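Local coordinates for protein AimR transcriptional regulator (Bacillus phage phi3T, PDB 5ZVV) that activates transcription of the aimX locus as a homodimer, apparently favouring lytic growth of the phage until the arbitrium peptide turns it into an inactive monomer, at residues Q295-A298 with F299-N303. Numbering follows the deposited sequence.
Sequences QLRA and FYYIN
Arg297 and Tyr301 sit one turn apart on helix 291-304, an i, i+4 pair in the all-helical AimR family, which belongs to the TPR clan. Arginine suits its place because its long chain, extended from CG to NE with CG anti to the backbone N (chi1 179°), reaches the end of the tyrosine, and because two of its nitrogens can donate to one oxygen. It meets the phenol side-on: NE donates to Tyr301 OH at 3.0 Å, and NH2 donates to the same Tyr301 OH at 2.9 Å. The hydroxyl lies in the guanidinium plane, whereas the ring is turned 62° from that plane. Two bonds to one acceptor fix the rotation of the guanidinium, and the positive charge would be expected to polarise the O-H. The aliphatic part of the arginine is used as well, since CG lies over the ring face, 4.3 Å from its centroid, in a CH-pi contact.

Along the backbone, four carbonyls are satisfied within the helix. Those of Gln295, Leu296, Arg297 and Ala298 each accept the amide four residues on, from Phe299 to Ile302; Tyr301 N reaches Arg297 O at 2.9 Å, for example. Asn275 ties in twice, its ND2 donating weakly to Leu296 O and its own O accepting Asn303 ND2. Buried Gln295 is a good choice where helices meet, for its NE2 donates to Gln322 OE1 and Glu326 O, while its chain packs on Phe329 and Tyr333. Phe299, being purely apolar, fills the space between helices 260-277 and 324-338, touching Ile276 and Leu336. Ala298 contributes through its carbonyl, which also meets the side chain of Ile302: CG1 stands beside the backbone N of Ile302 (chi1 -70°), and this places Ile302 CG1 3.1 Å from Ala298 O.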
ATOM      1  N   GLN A 295     -16.361   0.061 -24.330  1.00 22.91           N
ATOM      2  CA  GLN A 295     -16.149  -1.364 -24.094  1.00 22.25           C
ATOM      3  C   GLN A 295     -17.470  -2.114 -24.015  1.00 21.99           C
ATOM      4  O   GLN A 295     -17.609  -3.202 -24.583  1.00 18.35           O
ATOM      5  CB  GLN A 295     -15.358  -1.580 -22.806  1.00 21.95           C
ATOM      6  CG  GLN A 295     -13.877  -1.282 -22.896  1.00 24.37           C
ATOM      7  CD  GLN A 295     -13.138  -1.764 -21.668  1.00 23.11           C
ATOM      8  OE1 GLN A 295     -13.752  -2.233 -20.708  1.00 22.08           O
ATOM      9  NE2 GLN A 295     -11.814  -1.661 -21.691  1.00 19.83           N
ATOM     10  N   LEU A 296     -18.448  -1.548 -23.302  1.00 21.12           N
ATOM     11  CA  LEU A 296     -19.749  -2.196 -23.177  1.00 21.08           C
ATOM     12  C   LEU A 296     -20.461  -2.271 -24.520  1.00 21.41           C
ATOM     13  O   LEU A 296     -21.114  -3.275 -24.831  1.00 20.62           O
ATOM     14  CB  LEU A 296     -20.600  -1.449 -22.152  1.00 21.31           C
ATOM     15  CG  LEU A 296     -20.061  -1.586 -20.728  1.00 22.71           C
ATOM     16  CD1 LEU A 296     -20.881  -0.778 -19.739  1.00 21.03           C
ATOM     17  CD2 LEU A 296     -20.037  -3.051 -20.339  1.00 19.29           C
ATOM     18  N   ARG A 297     -20.339  -1.218 -25.334  1.00 19.46           N
ATOM     19  CA  ARG A 297     -20.943  -1.233 -26.663  1.00 20.74           C
ATOM     20  C   ARG A 297     -20.297  -2.295 -27.548  1.00 22.13           C
ATOM     21  O   ARG A 297     -20.990  -2.993 -28.299  1.00 20.61           O
ATOM     22  CB  ARG A 297     -20.825   0.152 -27.298  1.00 22.13           C
ATOM     23  CG  ARG A 297     -21.403   0.268 -28.696  1.00 23.72           C
ATOM     24  CD  ARG A 297     -21.257   1.687 -29.221  1.00 25.55           C
ATOM     25  NE  ARG A 297     -21.742   1.811 -30.590  1.00 33.68           N
ATOM     26  CZ  ARG A 297     -21.667   2.923 -31.313  1.00 31.31           C
ATOM     27  NH1 ARG A 297     -21.120   4.019 -30.799  1.00 30.48           N
ATOM     28  NH2 ARG A 297     -22.136   2.938 -32.553  1.00 31.07           N
ATOM     29  N   ALA A 298     -18.971  -2.434 -27.470  1.00 21.97           N
ATOM     30  CA  ALA A 298     -18.299  -3.486 -28.225  1.00 23.28           C
ATOM     31  C   ALA A 298     -18.715  -4.866 -27.729  1.00 24.38           C
ATOM     32  O   ALA A 298     -18.870  -5.798 -28.524  1.00 23.23           O
ATOM     33  CB  ALA A 298     -16.782  -3.311 -28.136  1.00 20.49           C
ATOM     34  N   PHE A 299     -18.896  -5.012 -26.416  1.00 20.97           N
ATOM     35  CA  PHE A 299     -19.434  -6.248 -25.853  1.00 21.02           C
ATOM     36  C   PHE A 299     -20.784  -6.586 -26.480  1.00 23.84           C
ATOM     37  O   PHE A 299     -21.003  -7.707 -26.958  1.00 22.74           O
ATOM     38  CB  PHE A 299     -19.553  -6.087 -24.334  1.00 22.93           C
ATOM     39  CG  PHE A 299     -19.723  -7.377 -23.570  1.00 20.73           C
ATOM     40  CD1 PHE A 299     -19.781  -8.601 -24.218  1.00 22.02           C
ATOM     41  CD2 PHE A 299     -19.830  -7.352 -22.188  1.00 18.13           C
ATOM     42  CE1 PHE A 299     -19.943  -9.777 -23.500  1.00 22.61           C
ATOM     43  CE2 PHE A 299     -19.991  -8.525 -21.464  1.00 24.05           C
ATOM     44  CZ  PHE A 299     -20.048  -9.737 -22.122  1.00 22.91           C
ATOM     45  N   TYR A 300     -21.699  -5.610 -26.496  1.00 21.84           N
ATOM     46  CA  TYR A 300     -23.013  -5.809 -27.102  1.00 22.31           C
ATOM     47  C   TYR A 300     -22.898  -6.209 -28.569  1.00 23.10           C
ATOM     48  O   TYR A 300     -23.584  -7.134 -29.026  1.00 20.32           O
ATOM     49  CB  TYR A 300     -23.838  -4.532 -26.944  1.00 22.89           C
ATOM     50  CG  TYR A 300     -25.150  -4.518 -27.690  1.00 25.53           C
ATOM     51  CD1 TYR A 300     -26.249  -5.223 -27.214  1.00 28.94           C
ATOM     52  CD2 TYR A 300     -25.299  -3.777 -28.857  1.00 25.02           C
ATOM     53  CE1 TYR A 300     -27.454  -5.203 -27.887  1.00 23.65           C
ATOM     54  CE2 TYR A 300     -26.498  -3.751 -29.537  1.00 25.92           C
ATOM     55  CZ  TYR A 300     -27.574  -4.465 -29.047  1.00 31.68           C
ATOM     56  OH  TYR A 300     -28.775  -4.444 -29.722  1.00 35.77           O
ATOM     57  N   TYR A 301     -22.028  -5.527 -29.321  1.00 19.66           N
ATOM     58  CA  TYR A 301     -21.808  -5.896 -30.716  1.00 25.66           C
ATOM     59  C   TYR A 301     -21.318  -7.336 -30.839  1.00 26.49           C
ATOM     60  O   TYR A 301     -21.785  -8.085 -31.705  1.00 27.13           O
ATOM     61  CB  TYR A 301     -20.809  -4.936 -31.362  1.00 22.62           C
ATOM     62  CG  TYR A 301     -21.385  -3.588 -31.729  1.00 25.62           C
ATOM     63  CD1 TYR A 301     -22.754  -3.410 -31.884  1.00 24.08           C
ATOM     64  CD2 TYR A 301     -20.554  -2.493 -31.930  1.00 22.77           C
ATOM     65  CE1 TYR A 301     -23.280  -2.177 -32.226  1.00 24.63           C
ATOM     66  CE2 TYR A 301     -21.069  -1.259 -32.270  1.00 23.73           C
ATOM     67  CZ  TYR A 301     -22.431  -1.104 -32.419  1.00 28.27           C
ATOM     68  OH  TYR A 301     -22.943   0.130 -32.761  1.00 30.36           O
ATOM     69  N   ILE A 302     -20.379  -7.737 -29.976  1.00 20.87           N
ATOM     70  CA  ILE A 302     -19.865  -9.106 -29.997  1.00 22.53           C
ATOM     71  C   ILE A 302     -20.997 -10.098 -29.788  1.00 25.03           C
ATOM     72  O   ILE A 302     -21.094 -11.117 -30.484  1.00 23.21           O
ATOM     73  CB  ILE A 302     -18.767  -9.284 -28.932  1.00 25.88           C
ATOM     74  CG1 ILE A 302     -17.506  -8.509 -29.313  1.00 22.47           C
ATOM     75  CG2 ILE A 302     -18.456 -10.759 -28.727  1.00 22.73           C
ATOM     76  CD1 ILE A 302     -16.508  -8.396 -28.180  1.00 25.99           C
ATOM     77  N   ASN A 303     -21.871  -9.821 -28.818  1.00 19.91           N
ATOM     78  CA  ASN A 303     -22.995 -10.718 -28.578  1.00 20.73           C
ATOM     79  C   ASN A 303     -23.923 -10.783 -29.785  1.00 29.66           C
ATOM     80  O   ASN A 303     -24.425 -11.860 -30.130  1.00 27.15           O
ATOM     81  CB  ASN A 303     -23.761 -10.283 -27.330  1.00 27.57           C
ATOM     82  CG  ASN A 303     -23.043 -10.661 -26.051  1.00 26.63           C
ATOM     83  OD1 ASN A 303     -22.138 -11.495 -26.060  1.00 27.52           O
ATOM     84  ND2 ASN A 303     -23.448 -10.055 -24.943  1.00 28.79           N
TER